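Local coordinates for protein phosphatidylinositol-specific phospholipase C (Listeria monocytogenes, PDB 2PLC) that belongs to the phosphatidylinositol-specific phospholipase C family and adopts a fold of the TIM-barrel type, with parallel strands wrapped by helices, at residues T3-M7 with L54-R59; T24-Y30 with Q44-L50; K194-I198 with N215-A219; P226-A230 with M257-E261. All blocks are in the same frame, centred on the assembly; numbering follows the deposited sequence.

Contact 1 (T3-M7 with L54-R59); sequences TKQWM and LEAGIR
The Schellman motif that closes helix 50-55 in this TIM-barrel-type fold is the docking site for Thr-3 and Trp-6 near the start of the chain. Gly-57 supplies the positive phi of the motif (114°), and its N bonds back to Leu-54 O. Thr-3 uses its hydroxyl on the same helix end. Its OG1 donates to Glu-55 O at 2.9 Å, in the carbonyl plane. Trp-6 uses the carbonyl of the glycine itself: its NE1 donates to Gly-57 O at 3.0 Å. The indole is placed there by a chi1 of 68°, which puts CG between the backbone N and the carbonyl carbon.

Arg-59 runs antiparallel to the Trp-6 side chain. Its CG touches Trp-6 CZ2 at 3.5 Å, and Trp-6 NE1 lies over the centre of one guanidinium face. The two planes are 37° apart, so this is no parallel stack. Arg-59 NH1 grips two carbonyls, Leu-54 O at 2.8 Å and Ile-58 O at 2.8 Å. The first is met on a lone pair; the second is approached from above its plane. These bonds fix the rotation of the guanidinium. Arg-59 NH2 adds a weak bond to Thr-3 O at 3.0 Å and a salt bridge to Glu-99. Met-7 SD is 3.6 Å from Arg-59 CG.

At the partly exposed rim of the contact, Lys-4 and Glu-55 lie side by side and point the same way. One water joins them: it accepts from Lys-4 NZ at 2.7 Å and donates weakly to Glu-55 OE2.

Contact 2 (T24-Y30 with Q44-L50); sequences THDTMSY and QTQTMSL
Gln-44 starts this loop-to-loop contact at the carboxy end of barrel strand 20-24, with its CG against Ser-29 O. Facing it, Asp-26 to Ser-29 form a type I beta turn. The hydroxyl of Ser-29 itself bonds to Ala-43 O.

Thr-45 follows. Its N donates to Ser-29 O at 3.1 Å, nearly straight (175°) and in the carbonyl plane. Its OG1 points at the start of the turn, 2.9 Å from Asp-26 O.

Gln-46 bonds through both its backbone and its amide. Its N is a second donor to Ser-29 O, at 3.3 Å, and comes from above the carbonyl plane. The side chain bends at chi2 (-66°), which turns the amide back toward strand 20-24. There NE2 donates to His-25 O at 3.0 Å, with the acceptor in the amide plane. NE2 also bonds to Met-257 O, so the amide ties two strand ends together. Thr-24 packs its CB and CG2 on this amide. Gln-46 O rests against Tyr-30 CB at 3.3 Å.

Met-48 and Ser-49 then cover one face of the Tyr-30 ring. Met-48 O lies over it near the rim. Ser-49 CA makes a CH-pi contact, 3.6 Å from the ring centroid and 19° off the normal. Ser-49 is also the N-cap of helix 50-55.

Leu-50 ends the walk. Its N gives a weak bond to Tyr-30 OH at 3.2 Å, at the first turn of the helix. Its CB and CD2 pack near Met-28 SD, and its CD1 meets Thr-27 CG2 at 3.8 Å.

Contact 3 (K194-I198 with N215-A219); sequences KFKEI and NHISA
Ile-198 and Lys-194 carry most of this contact, in which helix 191-207 packs on the end of strand 212-216. Both belong to a beta-alpha-beta unit of the barrel that begins with strand 180-183.

Ile-198 crosses Ile-217 at about a right angle. Its CG2 is 3.5 Å from Ile-217 CD1, a tight carbon pair, and its own CD1 reaches Ile-217 CA at 3.6 Å. Val-237 of helix 226-246 touches both isoleucines. The carbonyl of Ile-198 is also used: Asn-215 ND2 donates to Ile-198 O at 3.0 Å. The bond is nearly straight (167°), and the acceptor lies in the amide plane of Asn-215.

Lys-194 leaves the helix with CG anti to the backbone N (chi1 -178°), then bends at chi2 toward the loop after the strand. Its NZ donates to His-216 O at 2.9 Å, from above the carbonyl plane. A weaker bond goes to Ser-218 O at 3.2 Å. A water is held between NZ and Ser-218 O, and Asp-185 O accepts from NZ as well.

The buried ammonium is thus met by backbone carbonyls and a water, whose dipoles would be expected to offset its charge.

Contact 4 (P226-A230 with M257-E261); sequences PRQYA and MDFPE
Arg-227 and Phe-259 form a stack. The guanidinium lies flat on the ring, with centres 4.0 Å apart and planes at 17°. It is placed off-centre, so the cation-pi contact falls toward the rim. Arg-227 CZ is 3.5 Å from Phe-259 CE1. The CD methylene is better centred and makes a CH-pi contact over the face, 4.0 Å from the ring centroid. Bends at chi2 (87°) and chi3 lay the arginine chain across the ring. Its base is in touch too, since Arg-227 CB meets Phe-259 CE2 at 3.7 Å. Arg-227 is exposed to solvent. Its side chain also touches Gln-44.

Helix 226-246 follows strand 212-216 and leads to strand 253-257, the parallel neighbour of that strand. This is a beta-alpha-beta unit of the barrel. The contact joins the first turn of its helix to the loop leaving its second strand. In that loop Phe-259 has a positive phi (45°), and its CB points toward the helix.

Van der Waals contacts lie beside the stack. Ala-230 CB sits at the edge of the Phe-259 ring. The same methyl touches Asp-258 O at 3.4 Å, a carbonyl that also accepts from Asn-234 ND2. Pro-226 CB approaches Asp-258 OD2 at 3.7 Å.

No direct hydrogen bond crosses between the two segments. A water bridges them instead. It donates to Pro-226 O at 2.9 Å and to Asp-258 OD2 at 2.7 Å. The other carboxylate oxygen, Asp-258 OD1, takes a bond from His-25 ND1.

Contact 2 is nested in the chain loop closed by contact 1; contacts 3 and 4 follow in series. Contacts 1 and 2 share helix 50-55, with centres about 16 Å apart. Contacts 2 and 4 are the closest pair, about 10 Å between centres. They meet where parallel strands 20-24 and 253-257 end, with probable backbone bonds His-25 N to Met-257 O and Phe-259 N to Thr-45 O. Contact 3 lies about 11 Å from contact 4, and Ser-218 packs on both His-25 and Asp-258. Contacts 2, 3 and 4 thus join the loops that follow strands 20-24, 212-216 and 253-257 at one end of the parallel sheet. Contact 1 lies about 22 Å from contact 3.

Contact 1 (T3-M7 with L54-R59)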
# COMPACT_ATOMS: atom_id res chain seq x y z
N THR A 3 -7.31 10.80 12.04
CA THR A 3 -6.80 9.84 11.07
C THR A 3 -6.10 10.58 9.93
O THR A 3 -5.27 10.01 9.22
CB THR A 3 -7.93 8.99 10.47
OG1 THR A 3 -8.94 9.85 9.92
CG2 THR A 3 -8.56 8.12 11.55
N LYS A 4 -6.42 11.86 9.77
CA LYS A 4 -5.84 12.68 8.72
C LYS A 4 -4.35 12.99 8.96
O LYS A 4 -3.60 13.21 8.01
CB LYS A 4 -6.64 13.98 8.57
CG LYS A 4 -6.27 14.81 7.36
CD LYS A 4 -7.28 15.92 7.14
CE LYS A 4 -7.32 16.90 8.31
NZ LYS A 4 -8.38 17.93 8.14
N GLN A 5 -3.94 12.97 10.23
CA GLN A 5 -2.55 13.24 10.59
C GLN A 5 -2.06 12.35 11.72
O GLN A 5 -1.35 12.81 12.61
CB GLN A 5 -2.39 14.71 11.00
CG GLN A 5 -2.80 15.71 9.94
CD GLN A 5 -2.46 17.14 10.31
OE1 GLN A 5 -2.42 17.50 11.49
NE2 GLN A 5 -2.20 17.97 9.30
N TRP A 6 -2.41 11.07 11.67
CA TRP A 6 -2.01 10.14 12.73
C TRP A 6 -0.51 9.87 12.85
O TRP A 6 -0.00 9.73 13.96
CB TRP A 6 -2.78 8.82 12.64
CG TRP A 6 -2.47 7.94 11.44
CD1 TRP A 6 -3.04 8.01 10.20
CD2 TRP A 6 -1.58 6.81 11.41
NE1 TRP A 6 -2.58 6.98 9.40
CE2 TRP A 6 -1.68 6.24 10.12
CE3 TRP A 6 -0.72 6.23 12.35
CZ2 TRP A 6 -0.95 5.10 9.75
CZ3 TRP A 6 0.01 5.10 11.98
CH2 TRP A 6 -0.12 4.55 10.69
N MET A 7 0.20 9.83 11.73
CA MET A 7 1.64 9.57 11.75
C MET A 7 2.47 10.72 12.32
O MET A 7 3.58 10.50 12.81
CB MET A 7 2.16 9.20 10.36
CG MET A 7 1.54 7.94 9.77
SD MET A 7 2.29 7.50 8.22
CE MET A 7 3.04 5.95 8.62
N LEU A 54 -6.94 8.42 2.01
CA LEU A 54 -5.83 9.07 2.69
C LEU A 54 -6.34 9.78 3.94
O LEU A 54 -5.76 9.63 5.02
CB LEU A 54 -5.12 10.05 1.76
CG LEU A 54 -4.44 9.43 0.53
CD1 LEU A 54 -3.74 10.51 -0.29
CD2 LEU A 54 -3.45 8.36 0.96
N GLU A 55 -7.43 10.52 3.82
CA GLU A 55 -8.01 11.22 4.96
C GLU A 55 -8.55 10.25 6.01
O GLU A 55 -8.68 10.61 7.18
CB GLU A 55 -9.14 12.17 4.53
CG GLU A 55 -8.67 13.38 3.76
CD GLU A 55 -9.60 14.58 3.94
OE1 GLU A 55 -10.84 14.39 3.98
OE2 GLU A 55 -9.07 15.72 4.05
N ALA A 56 -8.87 9.03 5.59
CA ALA A 56 -9.38 8.00 6.49
C ALA A 56 -8.24 7.30 7.25
O ALA A 56 -8.49 6.51 8.16
CB ALA A 56 -10.20 6.98 5.72
N GLY A 57 -7.00 7.57 6.86
CA GLY A 57 -5.88 6.95 7.55
C GLY A 57 -5.06 5.96 6.75
O GLY A 57 -4.03 5.50 7.23
N ILE A 58 -5.49 5.63 5.53
CA ILE A 58 -4.75 4.69 4.69
C ILE A 58 -3.39 5.31 4.38
O ILE A 58 -3.32 6.47 3.99
CB ILE A 58 -5.51 4.41 3.36
CG1 ILE A 58 -6.86 3.74 3.64
CG2 ILE A 58 -4.66 3.58 2.42
CD1 ILE A 58 -6.76 2.44 4.40
N ARG A 59 -2.32 4.55 4.58
CA ARG A 59 -0.98 5.07 4.31
C ARG A 59 -0.20 4.20 3.34
O ARG A 59 0.98 4.44 3.09
CB ARG A 59 -0.19 5.26 5.61
CG ARG A 59 -0.69 6.39 6.48
CD ARG A 59 -0.58 7.75 5.81
NE ARG A 59 -1.16 8.79 6.65
CZ ARG A 59 -2.43 9.17 6.59
NH1 ARG A 59 -3.27 8.61 5.73
NH2 ARG A 59 -2.88 10.10 7.43
O HOH W 1 -10.33 16.46 7.05

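Contact 2 (T24-Y30 with Q44-L50)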
# COMPACT_ATOMS: atom_id res chain seq x y z
N THR A 24 -4.64 -0.30 1.28
CA THR A 24 -5.71 -0.76 0.41
C THR A 24 -5.15 -1.54 -0.78
O THR A 24 -4.08 -1.22 -1.31
CB THR A 24 -6.54 0.41 -0.14
OG1 THR A 24 -5.65 1.41 -0.66
CG2 THR A 24 -7.42 1.01 0.93
N HIS A 25 -5.86 -2.60 -1.16
CA HIS A 25 -5.48 -3.43 -2.29
C HIS A 25 -6.19 -2.86 -3.51
O HIS A 25 -7.37 -2.53 -3.44
CB HIS A 25 -5.91 -4.88 -2.05
CG HIS A 25 -5.88 -5.74 -3.28
ND1 HIS A 25 -7.02 -6.30 -3.82
CD2 HIS A 25 -4.85 -6.13 -4.07
CE1 HIS A 25 -6.69 -7.00 -4.89
NE2 HIS A 25 -5.39 -6.91 -5.06
N ASP A 26 -5.45 -2.70 -4.61
CA ASP A 26 -5.99 -2.14 -5.85
C ASP A 26 -6.76 -0.85 -5.56
O ASP A 26 -7.94 -0.70 -5.89
CB ASP A 26 -6.89 -3.17 -6.54
CG ASP A 26 -6.88 -3.04 -8.04
OD1 ASP A 26 -6.37 -2.04 -8.59
OD2 ASP A 26 -7.40 -3.97 -8.67
N THR A 27 -6.04 0.06 -4.91
CA THR A 27 -6.52 1.36 -4.49
C THR A 27 -7.50 2.10 -5.40
O THR A 27 -8.51 2.62 -4.93
CB THR A 27 -5.32 2.27 -4.22
OG1 THR A 27 -4.43 1.62 -3.29
CG2 THR A 27 -5.77 3.62 -3.66
N MET A 28 -7.19 2.14 -6.70
CA MET A 28 -8.00 2.87 -7.68
C MET A 28 -9.24 2.19 -8.24
O MET A 28 -9.98 2.81 -9.01
CB MET A 28 -7.13 3.32 -8.86
CG MET A 28 -5.94 4.18 -8.47
SD MET A 28 -6.40 5.53 -7.37
CE MET A 28 -7.08 6.74 -8.54
N SER A 29 -9.47 0.93 -7.89
CA SER A 29 -10.62 0.22 -8.41
C SER A 29 -11.93 0.52 -7.68
O SER A 29 -12.51 -0.35 -7.02
CB SER A 29 -10.36 -1.29 -8.44
OG SER A 29 -11.38 -1.95 -9.16
N TYR A 30 -12.36 1.77 -7.76
CA TYR A 30 -13.62 2.22 -7.15
C TYR A 30 -14.40 2.97 -8.22
O TYR A 30 -15.48 3.50 -7.97
CB TYR A 30 -13.37 3.12 -5.94
CG TYR A 30 -12.51 4.33 -6.22
CD1 TYR A 30 -13.07 5.51 -6.72
CD2 TYR A 30 -11.13 4.28 -6.00
CE1 TYR A 30 -12.26 6.62 -6.98
CE2 TYR A 30 -10.32 5.38 -6.26
CZ TYR A 30 -10.89 6.55 -6.74
OH TYR A 30 -10.08 7.64 -6.96
N GLN A 44 -14.37 -4.50 -8.72
CA GLN A 44 -14.33 -3.52 -7.64
C GLN A 44 -13.68 -3.99 -6.33
O GLN A 44 -13.92 -5.10 -5.87
CB GLN A 44 -15.74 -3.01 -7.35
CG GLN A 44 -15.80 -1.85 -6.39
CD GLN A 44 -17.21 -1.51 -5.97
OE1 GLN A 44 -18.09 -2.37 -5.97
NE2 GLN A 44 -17.44 -0.26 -5.60
N THR A 45 -12.85 -3.13 -5.74
CA THR A 45 -12.18 -3.45 -4.48
C THR A 45 -12.32 -2.34 -3.43
O THR A 45 -12.00 -2.55 -2.26
CB THR A 45 -10.69 -3.69 -4.68
OG1 THR A 45 -10.10 -2.53 -5.27
CG2 THR A 45 -10.46 -4.90 -5.57
N GLN A 46 -12.78 -1.16 -3.85
CA GLN A 46 -12.94 -0.02 -2.95
C GLN A 46 -14.21 0.79 -3.23
O GLN A 46 -14.81 0.68 -4.30
CB GLN A 46 -11.73 0.92 -3.07
CG GLN A 46 -10.36 0.27 -2.93
CD GLN A 46 -10.11 -0.30 -1.55
OE1 GLN A 46 -10.67 0.17 -0.56
NE2 GLN A 46 -9.25 -1.32 -1.47
N THR A 47 -14.61 1.60 -2.26
CA THR A 47 -15.77 2.47 -2.42
C THR A 47 -15.33 3.92 -2.23
O THR A 47 -15.93 4.84 -2.79
CB THR A 47 -16.90 2.15 -1.41
OG1 THR A 47 -16.38 2.22 -0.07
CG2 THR A 47 -17.48 0.78 -1.68
N MET A 48 -14.27 4.11 -1.44
CA MET A 48 -13.71 5.44 -1.18
C MET A 48 -12.74 5.83 -2.28
O MET A 48 -12.03 4.98 -2.82
CB MET A 48 -12.98 5.48 0.16
CG MET A 48 -13.88 5.49 1.39
SD MET A 48 -12.94 5.56 2.95
CE MET A 48 -12.11 3.96 2.92
N SER A 49 -12.73 7.11 -2.64
CA SER A 49 -11.80 7.60 -3.65
C SER A 49 -10.42 7.67 -3.00
O SER A 49 -10.31 7.58 -1.77
CB SER A 49 -12.21 8.99 -4.17
OG SER A 49 -12.09 9.97 -3.16
N LEU A 50 -9.39 7.85 -3.82
CA LEU A 50 -8.02 7.92 -3.32
C LEU A 50 -7.88 8.92 -2.20
O LEU A 50 -7.38 8.61 -1.12
CB LEU A 50 -7.05 8.28 -4.45
CG LEU A 50 -5.58 8.52 -4.12
CD1 LEU A 50 -4.99 7.34 -3.36
CD2 LEU A 50 -4.82 8.74 -5.41

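Contact 3 (K194-I198 with N215-A219)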
# COMPACT_ATOMS: atom_id res chain seq x y z
N LYS A 194 -7.16 -18.55 4.71
CA LYS A 194 -6.71 -17.18 4.49
C LYS A 194 -6.53 -16.45 5.82
O LYS A 194 -5.58 -15.68 6.00
CB LYS A 194 -7.71 -16.43 3.61
CG LYS A 194 -7.32 -14.99 3.28
CD LYS A 194 -6.06 -14.90 2.42
CE LYS A 194 -5.76 -13.44 2.05
NZ LYS A 194 -4.56 -13.27 1.18
N PHE A 195 -7.43 -16.70 6.77
CA PHE A 195 -7.34 -16.05 8.07
C PHE A 195 -6.09 -16.53 8.81
O PHE A 195 -5.38 -15.72 9.42
CB PHE A 195 -8.60 -16.33 8.90
CG PHE A 195 -8.65 -15.55 10.18
CD1 PHE A 195 -8.54 -14.16 10.17
CD2 PHE A 195 -8.76 -16.20 11.40
CE1 PHE A 195 -8.55 -13.43 11.36
CE2 PHE A 195 -8.77 -15.47 12.60
CZ PHE A 195 -8.66 -14.09 12.57
N LYS A 196 -5.80 -17.83 8.72
CA LYS A 196 -4.62 -18.40 9.36
C LYS A 196 -3.35 -17.72 8.85
O LYS A 196 -2.50 -17.30 9.64
CB LYS A 196 -4.57 -19.91 9.14
CG LYS A 196 -5.23 -20.72 10.27
CD LYS A 196 -5.50 -22.18 9.88
CE LYS A 196 -4.25 -22.92 9.41
NZ LYS A 196 -3.24 -23.14 10.49
N GLU A 197 -3.26 -17.57 7.53
CA GLU A 197 -2.11 -16.94 6.89
C GLU A 197 -1.96 -15.48 7.30
O GLU A 197 -0.85 -14.97 7.42
CB GLU A 197 -2.22 -17.05 5.37
CG GLU A 197 -2.21 -18.48 4.87
CD GLU A 197 -2.48 -18.57 3.39
OE1 GLU A 197 -3.37 -17.85 2.90
OE2 GLU A 197 -1.81 -19.37 2.72
N ILE A 198 -3.09 -14.81 7.49
CA ILE A 198 -3.06 -13.41 7.90
C ILE A 198 -2.53 -13.34 9.34
O ILE A 198 -1.57 -12.63 9.61
CB ILE A 198 -4.47 -12.75 7.80
CG1 ILE A 198 -4.88 -12.63 6.33
CG2 ILE A 198 -4.46 -11.37 8.44
CD1 ILE A 198 -6.32 -12.21 6.12
N ASN A 215 0.95 -7.67 4.44
CA ASN A 215 -0.04 -8.69 4.76
C ASN A 215 -1.39 -8.46 4.05
O ASN A 215 -2.21 -7.66 4.50
CB ASN A 215 -0.23 -8.68 6.28
CG ASN A 215 -0.81 -9.97 6.83
OD1 ASN A 215 -1.20 -10.87 6.08
ND2 ASN A 215 -0.87 -10.06 8.15
N HIS A 216 -1.62 -9.16 2.95
CA HIS A 216 -2.87 -9.03 2.19
C HIS A 216 -4.07 -9.73 2.80
O HIS A 216 -4.09 -10.96 2.94
CB HIS A 216 -2.69 -9.53 0.76
CG HIS A 216 -1.87 -8.61 -0.09
ND1 HIS A 216 -0.49 -8.70 -0.17
CD2 HIS A 216 -2.22 -7.57 -0.88
CE1 HIS A 216 -0.04 -7.76 -0.97
NE2 HIS A 216 -1.06 -7.05 -1.41
N ILE A 217 -5.08 -8.95 3.15
CA ILE A 217 -6.33 -9.49 3.69
C ILE A 217 -7.21 -9.86 2.47
O ILE A 217 -8.06 -10.75 2.54
CB ILE A 217 -7.08 -8.42 4.52
CG1 ILE A 217 -6.14 -7.76 5.54
CG2 ILE A 217 -8.29 -9.02 5.20
CD1 ILE A 217 -5.64 -8.66 6.60
N SER A 218 -6.95 -9.19 1.34
CA SER A 218 -7.69 -9.39 0.10
C SER A 218 -7.53 -10.74 -0.61
O SER A 218 -6.50 -11.41 -0.49
CB SER A 218 -7.34 -8.27 -0.88
OG SER A 218 -5.93 -8.13 -0.99
N ALA A 219 -8.54 -11.11 -1.39
CA ALA A 219 -8.54 -12.36 -2.15
C ALA A 219 -9.68 -12.36 -3.18
O ALA A 219 -10.59 -11.54 -3.11
CB ALA A 219 -8.69 -13.54 -1.21
O HOH W 2 -3.71 -12.00 -1.27

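Contact 4 (P226-A230 with M257-E261)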
# COMPACT_ATOMS: atom_id res chain seq x y z
N PRO A 226 -14.39 -10.15 -4.25
CA PRO A 226 -13.58 -9.40 -3.28
C PRO A 226 -14.47 -8.84 -2.17
O PRO A 226 -14.08 -8.84 -1.00
CB PRO A 226 -12.99 -8.28 -4.14
CG PRO A 226 -12.80 -8.95 -5.47
CD PRO A 226 -14.09 -9.72 -5.63
N ARG A 227 -15.68 -8.41 -2.53
CA ARG A 227 -16.62 -7.85 -1.57
C ARG A 227 -17.03 -8.89 -0.52
O ARG A 227 -17.15 -8.58 0.66
CB ARG A 227 -17.85 -7.31 -2.30
CG ARG A 227 -19.00 -6.89 -1.39
CD ARG A 227 -18.88 -5.47 -0.91
NE ARG A 227 -19.21 -4.51 -1.96
CZ ARG A 227 -19.48 -3.22 -1.75
NH1 ARG A 227 -19.47 -2.73 -0.51
NH2 ARG A 227 -19.76 -2.42 -2.77
N GLN A 228 -17.24 -10.13 -0.96
CA GLN A 228 -17.62 -11.21 -0.05
C GLN A 228 -16.50 -11.58 0.92
O GLN A 228 -16.75 -11.72 2.12
CB GLN A 228 -18.07 -12.43 -0.84
CG GLN A 228 -19.38 -12.22 -1.57
CD GLN A 228 -19.75 -13.42 -2.42
OE1 GLN A 228 -19.07 -13.73 -3.40
NE2 GLN A 228 -20.82 -14.10 -2.04
N TYR A 229 -15.28 -11.71 0.41
CA TYR A 229 -14.13 -12.04 1.25
C TYR A 229 -13.92 -10.99 2.34
O TYR A 229 -13.68 -11.34 3.50
CB TYR A 229 -12.86 -12.12 0.41
CG TYR A 229 -12.53 -13.48 -0.14
CD1 TYR A 229 -12.02 -14.48 0.69
CD2 TYR A 229 -12.69 -13.77 -1.50
CE1 TYR A 229 -11.68 -15.74 0.18
CE2 TYR A 229 -12.36 -15.03 -2.01
CZ TYR A 229 -11.85 -16.00 -1.16
OH TYR A 229 -11.51 -17.24 -1.66
N ALA A 230 -13.99 -9.72 1.95
CA ALA A 230 -13.78 -8.60 2.87
C ALA A 230 -14.83 -8.57 3.97
O ALA A 230 -14.52 -8.28 5.12
CB ALA A 230 -13.79 -7.28 2.10
N MET A 257 -6.13 -4.19 2.71
CA MET A 257 -7.52 -4.61 2.56
C MET A 257 -8.33 -4.11 1.36
O MET A 257 -7.98 -3.15 0.67
CB MET A 257 -8.29 -4.17 3.81
CG MET A 257 -7.63 -4.52 5.13
SD MET A 257 -8.29 -3.58 6.50
CE MET A 257 -7.32 -2.07 6.36
N ASP A 258 -9.44 -4.82 1.14
CA ASP A 258 -10.44 -4.49 0.13
C ASP A 258 -11.58 -3.99 1.00
O ASP A 258 -11.79 -4.51 2.11
CB ASP A 258 -10.94 -5.74 -0.60
CG ASP A 258 -10.01 -6.22 -1.67
OD1 ASP A 258 -9.20 -5.42 -2.18
OD2 ASP A 258 -10.10 -7.42 -2.01
N PHE A 259 -12.29 -2.96 0.54
CA PHE A 259 -13.43 -2.38 1.25
C PHE A 259 -13.24 -2.16 2.76
O PHE A 259 -14.06 -2.60 3.57
CB PHE A 259 -14.67 -3.26 1.03
CG PHE A 259 -15.07 -3.40 -0.41
CD1 PHE A 259 -15.75 -2.38 -1.06
CD2 PHE A 259 -14.79 -4.57 -1.11
CE1 PHE A 259 -16.16 -2.52 -2.38
CE2 PHE A 259 -15.19 -4.72 -2.43
CZ PHE A 259 -15.88 -3.70 -3.07
N PRO A 260 -12.16 -1.47 3.16
CA PRO A 260 -11.99 -1.25 4.60
C PRO A 260 -12.96 -0.21 5.14
O PRO A 260 -13.25 0.78 4.47
CB PRO A 260 -10.56 -0.74 4.69
CG PRO A 260 -10.40 0.03 3.40
CD PRO A 260 -11.03 -0.91 2.41
N GLU A 261 -13.47 -0.46 6.34
CA GLU A 261 -14.38 0.48 6.98
C GLU A 261 -13.59 1.46 7.84
O GLU A 261 -12.49 1.14 8.31
CB GLU A 261 -15.40 -0.26 7.84
CG GLU A 261 -16.33 -1.12 7.03
CD GLU A 261 -17.44 -1.72 7.87
OE1 GLU A 261 -17.15 -2.67 8.64
OE2 GLU A 261 -18.58 -1.23 7.76
O HOH W 3 -11.29 -9.20 -0.42